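Local coordinates for protein CCN family member 3 (Rattus norvegicus, PDB 5NB8) that acts as a secreted signalling protein that binds integrins and NOTCH1 to regulate cell adhesion, proliferation and differentiation, represented here by its von Willebrand factor C domain, at residues C40-A53 and K56-G70. Sequence-based numbering, arbitrary orientation.
Sequences CQLDVLLPGPDCPA and KVAVPGECCEKWTCG. With IMD (imidazole), chain F; IMD (imidazole), chain E.
Two disulfides pin the loop 40-53 to 56-70: Cys40 SG to Cys64 SG at one end, and Cys51 SG to Cys69 SG at the other, 2.1 Å long. Between them, the polar contacts converge on Asp43. Its OD1 takes the indole N-H of Trp67 NE1 at 2.9 Å and a salt bridge from Lys56 NZ at 3.1 Å, the two donors coming from opposite faces of the carboxylate. A water links Asp43 O to Lys56 NZ, and an imidazole, probably from the crystallisation liquor, adds a weak bond to OD1. At the last modelled residue, Gly70 N donates to Ala53 O. The apolar part is a sandwich: Leu45 CB makes a CH-pi contact 3.6 Å from the centroid of the six-membered ring of Trp67, while Lys56 CG lies over the opposite face. Chi1 of -175° turns the Leu45 CG branch across the face that CB covers, with CD2 above the Trp67 CG end of the indole. Were Trp67 an alanine, Leu45 and Lys56 would probably face each other across a gap, and Asp43 OD1 would lose its indole donor. The loop is thus tied to the antiparallel pair 54-57/66-69 with no touching residue buried, consistent with the disulfide-held, core-poor C-terminal part of von Willebrand factor C domains.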
ATOM      1  N   CYS A  40       4.180   3.207   1.996  1.00 37.84           N
ATOM      2  CA  CYS A  40       5.340   3.695   1.262  1.00 41.87           C
ATOM      3  C   CYS A  40       5.113   5.145   0.840  1.00 41.19           C
ATOM      4  O   CYS A  40       4.005   5.681   0.939  1.00 35.82           O
ATOM      5  CB  CYS A  40       5.613   2.810   0.041  1.00 38.77           C
ATOM      6  SG  CYS A  40       5.960   1.061   0.425  1.00 37.43           S
ATOM      7  N   GLN A  41       6.183   5.786   0.372  1.00 34.62           N
ATOM      8  CA  GLN A  41       6.103   7.134  -0.188  1.00 39.18           C
ATOM      9  C   GLN A  41       5.809   7.026  -1.673  1.00 44.52           C
ATOM     10  O   GLN A  41       6.693   6.672  -2.460  1.00 40.77           O
ATOM     11  CB  GLN A  41       7.403   7.902   0.002  1.00 44.60           C
ATOM     12  CG  GLN A  41       7.576   8.596   1.299  1.00 43.48           C
ATOM     13  CD  GLN A  41       8.830   9.460   1.305  1.00 42.72           C
ATOM     14  OE1 GLN A  41       8.900  10.514   0.659  1.00 40.33           O
ATOM     15  NE2 GLN A  41       9.828   9.014   2.052  1.00 36.01           N
ATOM     16  N   LEU A  42       4.580   7.349  -2.069  1.00 34.13           N
ATOM     17  CA  LEU A  42       4.238   7.334  -3.488  1.00 33.97           C
ATOM     18  C   LEU A  42       4.685   8.651  -4.121  1.00 45.98           C
ATOM     19  O   LEU A  42       3.886   9.448  -4.608  1.00 52.49           O
ATOM     20  CB  LEU A  42       2.747   7.063  -3.681  1.00 33.98           C
ATOM     21  CG  LEU A  42       2.354   5.740  -2.995  1.00 42.47           C
ATOM     22  CD1 LEU A  42       0.949   5.290  -3.320  1.00 44.36           C
ATOM     23  CD2 LEU A  42       3.342   4.656  -3.364  1.00 46.26           C
ATOM     24  N   ASP A  43       6.003   8.878  -4.085  1.00 44.37           N
ATOM     25  CA  ASP A  43       6.532  10.147  -4.554  1.00 38.28           C
ATOM     26  C   ASP A  43       6.810  10.094  -6.051  1.00 37.91           C
ATOM     27  O   ASP A  43       6.534   9.108  -6.737  1.00 45.95           O
ATOM     28  CB  ASP A  43       7.783  10.543  -3.777  1.00 36.44           C
ATOM     29  CG  ASP A  43       8.925   9.548  -3.942  1.00 38.49           C
ATOM     30  OD1 ASP A  43       8.721   8.458  -4.500  1.00 39.08           O
ATOM     31  OD2 ASP A  43      10.035   9.882  -3.513  1.00 46.70           O
ATOM     32  N   VAL A  44       7.343  11.195  -6.567  1.00 40.10           N
ATOM     33  CA  VAL A  44       7.520  11.403  -7.994  1.00 31.82           C
ATOM     34  C   VAL A  44       8.953  11.862  -8.215  1.00 35.61           C
ATOM     35  O   VAL A  44       9.498  12.627  -7.415  1.00 39.94           O
ATOM     36  CB  VAL A  44       6.510  12.443  -8.527  1.00 39.87           C
ATOM     37  CG1 VAL A  44       6.764  12.746  -9.976  1.00 39.86           C
ATOM     38  CG2 VAL A  44       5.066  11.951  -8.325  1.00 40.08           C
ATOM     39  N   LEU A  45       9.574  11.370  -9.279  1.00 39.44           N
ATOM     40  CA  LEU A  45      10.930  11.767  -9.639  1.00 35.50           C
ATOM     41  C   LEU A  45      10.965  11.942 -11.146  1.00 33.00           C
ATOM     42  O   LEU A  45      10.693  10.994 -11.887  1.00 38.71           O
ATOM     43  CB  LEU A  45      11.965  10.731  -9.183  1.00 33.71           C
ATOM     44  CG  LEU A  45      13.426  11.150  -9.430  1.00 37.41           C
ATOM     45  CD1 LEU A  45      13.798  12.302  -8.510  1.00 39.70           C
ATOM     46  CD2 LEU A  45      14.407  10.003  -9.243  1.00 35.43           C
ATOM     47  N   LEU A  46      11.288  13.146 -11.593  1.00 35.18           N
ATOM     48  CA  LEU A  46      11.269  13.520 -13.002  1.00 40.48           C
ATOM     49  C   LEU A  46      12.626  13.295 -13.663  1.00 46.93           C
ATOM     50  O   LEU A  46      13.668  13.288 -12.997  1.00 47.92           O
ATOM     51  CB  LEU A  46      10.860  14.984 -13.139  1.00 40.59           C
ATOM     52  CG  LEU A  46       9.499  15.361 -12.575  1.00 46.15           C
ATOM     53  CD1 LEU A  46       9.167  16.794 -12.982  1.00 46.93           C
ATOM     54  CD2 LEU A  46       8.437  14.405 -13.066  1.00 42.86           C
ATOM     55  N   PRO A  47      12.647  13.101 -14.981  1.00 52.65           N
ATOM     56  CA  PRO A  47      13.920  12.869 -15.669  1.00 52.83           C
ATOM     57  C   PRO A  47      14.931  13.950 -15.334  1.00 59.22           C
ATOM     58  O   PRO A  47      14.606  15.139 -15.286  1.00 55.45           O
ATOM     59  CB  PRO A  47      13.537  12.897 -17.149  1.00 54.65           C
ATOM     60  CG  PRO A  47      12.102  12.476 -17.166  1.00 48.64           C
ATOM     61  CD  PRO A  47      11.494  12.980 -15.892  1.00 52.56           C
ATOM     62  N   GLY A  48      16.161  13.521 -15.081  1.00 60.78           N
ATOM     63  CA  GLY A  48      17.210  14.412 -14.666  1.00 56.98           C
ATOM     64  C   GLY A  48      18.367  14.335 -15.632  1.00 69.69           C
ATOM     65  O   GLY A  48      18.396  13.484 -16.529  1.00 65.78           O
ATOM     66  N   PRO A  49      19.355  15.216 -15.459  1.00 74.49           N
ATOM     67  CA  PRO A  49      20.412  15.322 -16.476  1.00 82.34           C
ATOM     68  C   PRO A  49      21.192  14.032 -16.638  1.00 81.26           C
ATOM     69  O   PRO A  49      21.551  13.663 -17.762  1.00 84.89           O
ATOM     70  CB  PRO A  49      21.283  16.471 -15.951  1.00 80.66           C
ATOM     71  CG  PRO A  49      21.089  16.443 -14.471  1.00 79.35           C
ATOM     72  CD  PRO A  49      19.673  15.980 -14.238  1.00 75.70           C
ATOM     73  N   ASP A  50      21.431  13.316 -15.539  1.00 75.79           N
ATOM     74  CA  ASP A  50      22.089  12.019 -15.566  1.00 73.68           C
ATOM     75  C   ASP A  50      21.122  10.875 -15.303  1.00 65.52           C
ATOM     76  O   ASP A  50      21.559   9.740 -15.084  1.00 58.93           O
ATOM     77  CB  ASP A  50      23.219  11.990 -14.542  1.00 86.70           C
ATOM     78  CG  ASP A  50      24.217  13.116 -14.748  1.00 99.92           C
ATOM     79  OD1 ASP A  50      24.601  13.375 -15.909  1.00103.77           O
ATOM     80  OD2 ASP A  50      24.614  13.747 -13.745  1.00103.67           O
ATOM     81  N   CYS A  51      19.823  11.146 -15.327  1.00 52.42           N
ATOM     82  CA  CYS A  51      18.798  10.171 -14.954  1.00 55.81           C
ATOM     83  C   CYS A  51      17.609  10.390 -15.883  1.00 54.36           C
ATOM     84  O   CYS A  51      16.590  10.975 -15.498  1.00 54.72           O
ATOM     85  CB  CYS A  51      18.418  10.345 -13.479  1.00 53.04           C
ATOM     86  SG  CYS A  51      17.636   8.959 -12.641  1.00 51.76           S
ATOM     87  N   PRO A  52      17.726   9.960 -17.142  1.00 56.59           N
ATOM     88  CA  PRO A  52      16.689  10.315 -18.118  1.00 54.08           C
ATOM     89  C   PRO A  52      15.419   9.518 -17.946  1.00 56.78           C
ATOM     90  O   PRO A  52      14.350   9.976 -18.367  1.00 58.51           O
ATOM     91  CB  PRO A  52      17.359  10.013 -19.471  1.00 57.21           C
ATOM     92  CG  PRO A  52      18.828   9.901 -19.171  1.00 60.68           C
ATOM     93  CD  PRO A  52      18.874   9.313 -17.793  1.00 57.81           C
ATOM     94  N   ALA A  53      15.505   8.339 -17.338  1.00 54.77           N
ATOM     95  CA  ALA A  53      14.386   7.408 -17.245  1.00 61.44           C
ATOM     96  C   ALA A  53      14.291   6.904 -15.811  1.00 61.07           C
ATOM     97  O   ALA A  53      14.586   5.734 -15.534  1.00 65.01           O
ATOM     98  CB  ALA A  53      14.561   6.257 -18.239  1.00 59.78           C
ATOM     99  N   LYS A  56      11.024   3.207 -10.497  1.00 41.21           N
ATOM    100  CA  LYS A  56      11.002   2.618  -9.166  1.00 38.81           C
ATOM    101  C   LYS A  56      11.006   1.102  -9.285  1.00 44.40           C
ATOM    102  O   LYS A  56      10.219   0.533 -10.049  1.00 48.55           O
ATOM    103  CB  LYS A  56       9.779   3.087  -8.374  1.00 45.88           C
ATOM    104  CG  LYS A  56      10.136   4.000  -7.224  1.00 44.60           C
ATOM    105  CD  LYS A  56       8.927   4.371  -6.415  1.00 44.71           C
ATOM    106  CE  LYS A  56       9.340   5.186  -5.201  1.00 47.29           C
ATOM    107  NZ  LYS A  56       8.180   5.443  -4.302  1.00 53.96           N
ATOM    108  N   VAL A  57      11.908   0.460  -8.540  1.00 44.19           N
ATOM    109  CA  VAL A  57      12.206  -0.964  -8.644  1.00 46.16           C
ATOM    110  C   VAL A  57      12.298  -1.548  -7.237  1.00 46.59           C
ATOM    111  O   VAL A  57      12.759  -0.886  -6.301  1.00 34.97           O
ATOM    112  CB  VAL A  57      13.523  -1.218  -9.432  1.00 43.30           C
ATOM    113  CG1 VAL A  57      13.774  -2.701  -9.615  1.00 56.37           C
ATOM    114  CG2 VAL A  57      13.487  -0.540 -10.800  1.00 47.96           C
ATOM    115  N   ALA A  58      11.834  -2.789  -7.086  1.00 40.55           N
ATOM    116  CA  ALA A  58      12.033  -3.527  -5.845  1.00 38.97           C
ATOM    117  C   ALA A  58      13.519  -3.631  -5.495  1.00 42.15           C
ATOM    118  O   ALA A  58      14.386  -3.720  -6.367  1.00 40.24           O
ATOM    119  CB  ALA A  58      11.425  -4.929  -5.952  1.00 35.81           C
ATOM    120  N   VAL A  59      13.798  -3.644  -4.197  1.00 47.85           N
ATOM    121  CA  VAL A  59      15.155  -3.609  -3.660  1.00 46.63           C
ATOM    122  C   VAL A  59      15.284  -4.723  -2.626  1.00 41.09           C
ATOM    123  O   VAL A  59      14.353  -4.924  -1.833  1.00 42.58           O
ATOM    124  CB  VAL A  59      15.457  -2.224  -3.059  1.00 50.26           C
ATOM    125  CG1 VAL A  59      16.626  -2.282  -2.089  1.00 59.56           C
ATOM    126  CG2 VAL A  59      15.747  -1.223  -4.179  1.00 40.13           C
ATOM    127  N   PRO A  60      16.402  -5.461  -2.591  1.00 36.12           N
ATOM    128  CA  PRO A  60      16.510  -6.621  -1.688  1.00 41.90           C
ATOM    129  C   PRO A  60      16.311  -6.240  -0.229  1.00 37.68           C
ATOM    130  O   PRO A  60      16.933  -5.305   0.272  1.00 46.39           O
ATOM    131  CB  PRO A  60      17.943  -7.136  -1.924  1.00 45.14           C
ATOM    132  CG  PRO A  60      18.418  -6.512  -3.183  1.00 41.69           C
ATOM    133  CD  PRO A  60      17.586  -5.286  -3.451  1.00 39.90           C
ATOM    134  N   GLY A  61      15.465  -6.998   0.459  1.00 42.86           N
ATOM    135  CA  GLY A  61      15.240  -6.787   1.880  1.00 47.55           C
ATOM    136  C   GLY A  61      14.515  -5.507   2.246  1.00 55.27           C
ATOM    137  O   GLY A  61      14.617  -5.053   3.388  1.00 61.28           O
ATOM    138  N   GLU A  62      13.787  -4.906   1.309  1.00 48.21           N
ATOM    139  CA  GLU A  62      13.054  -3.673   1.558  1.00 39.65           C
ATOM    140  C   GLU A  62      11.614  -3.858   1.138  1.00 41.88           C
ATOM    141  O   GLU A  62      11.335  -4.428   0.078  1.00 37.95           O
ATOM    142  CB  GLU A  62      13.648  -2.495   0.787  1.00 54.20           C
ATOM    143  CG  GLU A  62      15.011  -2.044   1.264  1.00 68.23           C
ATOM    144  CD  GLU A  62      14.908  -0.874   2.210  1.00 79.44           C
ATOM    145  OE1 GLU A  62      13.770  -0.508   2.582  1.00 82.66           O
ATOM    146  OE2 GLU A  62      15.959  -0.316   2.579  1.00 84.22           O
ATOM    147  N   CYS A  63      10.695  -3.346   1.960  1.00 43.03           N
ATOM    148  CA  CYS A  63       9.290  -3.402   1.582  1.00 31.81           C
ATOM    149  C   CYS A  63       9.021  -2.543   0.354  1.00 35.48           C
ATOM    150  O   CYS A  63       8.407  -3.001  -0.612  1.00 45.65           O
ATOM    151  CB  CYS A  63       8.403  -2.961   2.749  1.00 40.92           C
ATOM    152  SG  CYS A  63       6.678  -2.815   2.252  1.00 47.47           S
ATOM    153  N   CYS A  64       9.471  -1.294   0.370  1.00 33.80           N
ATOM    154  CA  CYS A  64       9.063  -0.318  -0.629  1.00 32.72           C
ATOM    155  C   CYS A  64      10.054  -0.250  -1.781  1.00 32.81           C
ATOM    156  O   CYS A  64      11.255  -0.449  -1.601  1.00 35.41           O
ATOM    157  CB  CYS A  64       8.934   1.062   0.010  1.00 34.65           C
ATOM    158  SG  CYS A  64       7.756   1.084   1.372  1.00 41.26           S
ATOM    159  N   GLU A  65       9.530   0.050  -2.966  1.00 32.80           N
ATOM    160  CA  GLU A  65      10.362   0.241  -4.142  1.00 36.67           C
ATOM    161  C   GLU A  65      11.139   1.542  -4.031  1.00 37.48           C
ATOM    162  O   GLU A  65      10.691   2.508  -3.407  1.00 32.45           O
ATOM    163  CB  GLU A  65       9.513   0.246  -5.409  1.00 42.46           C
ATOM    164  CG  GLU A  65       8.981  -1.125  -5.781  1.00 58.01           C
ATOM    165  CD  GLU A  65       7.535  -1.313  -5.394  1.00 83.41           C
ATOM    166  OE1 GLU A  65       6.801  -1.960  -6.167  1.00 95.52           O
ATOM    167  OE2 GLU A  65       7.129  -0.805  -4.327  1.00 91.68           O
ATOM    168  N   LYS A  66      12.316   1.557  -4.657  1.00 34.27           N
ATOM    169  CA  LYS A  66      13.248   2.672  -4.592  1.00 34.46           C
ATOM    170  C   LYS A  66      13.582   3.158  -5.993  1.00 36.60           C
ATOM    171  O   LYS A  66      13.509   2.405  -6.966  1.00 36.30           O
ATOM    172  CB  LYS A  66      14.547   2.288  -3.871  1.00 44.42           C
ATOM    173  CG  LYS A  66      14.357   1.691  -2.479  1.00 52.32           C
ATOM    174  CD  LYS A  66      13.647   2.655  -1.551  1.00 62.73           C
ATOM    175  CE  LYS A  66      13.315   1.997  -0.220  1.00 65.64           C
ATOM    176  NZ  LYS A  66      12.729   2.981   0.727  1.00 62.76           N
ATOM    177  N   TRP A  67      14.008   4.414  -6.078  1.00 32.99           N
ATOM    178  CA  TRP A  67      14.258   5.025  -7.375  1.00 37.49           C
ATOM    179  C   TRP A  67      15.597   4.574  -7.938  1.00 38.72           C
ATOM    180  O   TRP A  67      16.583   4.456  -7.207  1.00 44.61           O
ATOM    181  CB  TRP A  67      14.221   6.551  -7.275  1.00 38.85           C
ATOM    182  CG  TRP A  67      12.816   7.110  -7.159  1.00 36.25           C
ATOM    183  CD1 TRP A  67      12.241   7.639  -6.044  1.00 40.10           C
ATOM    184  CD2 TRP A  67      11.810   7.158  -8.190  1.00 38.07           C
ATOM    185  NE1 TRP A  67      10.941   8.016  -6.309  1.00 38.33           N
ATOM    186  CE2 TRP A  67      10.650   7.731  -7.617  1.00 41.36           C
ATOM    187  CE3 TRP A  67      11.779   6.778  -9.537  1.00 43.88           C
ATOM    188  CZ2 TRP A  67       9.473   7.957  -8.353  1.00 42.19           C
ATOM    189  CZ3 TRP A  67      10.608   6.990 -10.267  1.00 45.88           C
ATOM    190  CH2 TRP A  67       9.469   7.567  -9.668  1.00 43.08           C
ATOM    191  N   THR A  68      15.612   4.303  -9.243  1.00 39.56           N
ATOM    192  CA  THR A  68      16.816   3.985 -10.006  1.00 41.00           C
ATOM    193  C   THR A  68      16.813   4.823 -11.271  1.00 45.55           C
ATOM    194  O   THR A  68      15.800   5.427 -11.644  1.00 44.25           O
ATOM    195  CB  THR A  68      16.891   2.503 -10.396  1.00 44.76           C
ATOM    196  OG1 THR A  68      15.993   2.262 -11.486  1.00 49.14           O
ATOM    197  CG2 THR A  68      16.490   1.602  -9.220  1.00 42.69           C
ATOM    198  N   CYS A  69      17.958   4.824 -11.943  1.00 45.84           N
ATOM    199  CA  CYS A  69      18.135   5.495 -13.224  1.00 45.44           C
ATOM    200  C   CYS A  69      18.314   4.407 -14.274  1.00 58.81           C
ATOM    201  O   CYS A  69      19.358   3.747 -14.317  1.00 65.76           O
ATOM    202  CB  CYS A  69      19.332   6.446 -13.174  1.00 49.26           C
ATOM    203  SG  CYS A  69      19.187   7.767 -11.925  1.00 57.58           S
ATOM    204  N   GLY A  70      17.291   4.203 -15.099  1.00 71.13           N
ATOM    205  CA  GLY A  70      17.344   3.199 -16.150  1.00 79.71           C
ATOM    206  C   GLY A  70      17.892   3.715 -17.468  1.00 87.17           C
ATOM    207  O   GLY A  70      18.777   3.106 -18.076  1.00 95.98           O
TER
HETATM  208  N1  IMD F 202      11.301   5.608  -1.086  1.00107.45           N
HETATM  209  C2  IMD F 202      10.798   5.727  -2.331  1.00107.50           C
HETATM  210  N3  IMD F 202      10.816   7.028  -2.689  1.00105.90           N
HETATM  211  C4  IMD F 202      11.331   7.737  -1.666  1.00105.82           C
HETATM  212  C5  IMD F 202      11.638   6.840  -0.654  1.00106.31           C
HETATM  213  N1  IMD E 201      17.904   2.312  -4.808  1.00 98.94           N
HETATM  214  C2  IMD E 201      18.212   2.632  -3.533  1.00 97.68           C
HETATM  215  N3  IMD E 201      18.695   1.533  -2.917  1.00 96.33           N
HETATM  216  C4  IMD E 201      18.695   0.514  -3.800  1.00 96.70           C
HETATM  217  C5  IMD E 201      18.196   1.008  -4.996  1.00 99.00           C
HETATM  218  O   HOH W   1       6.133   6.431  -6.465  1.00 58.86           O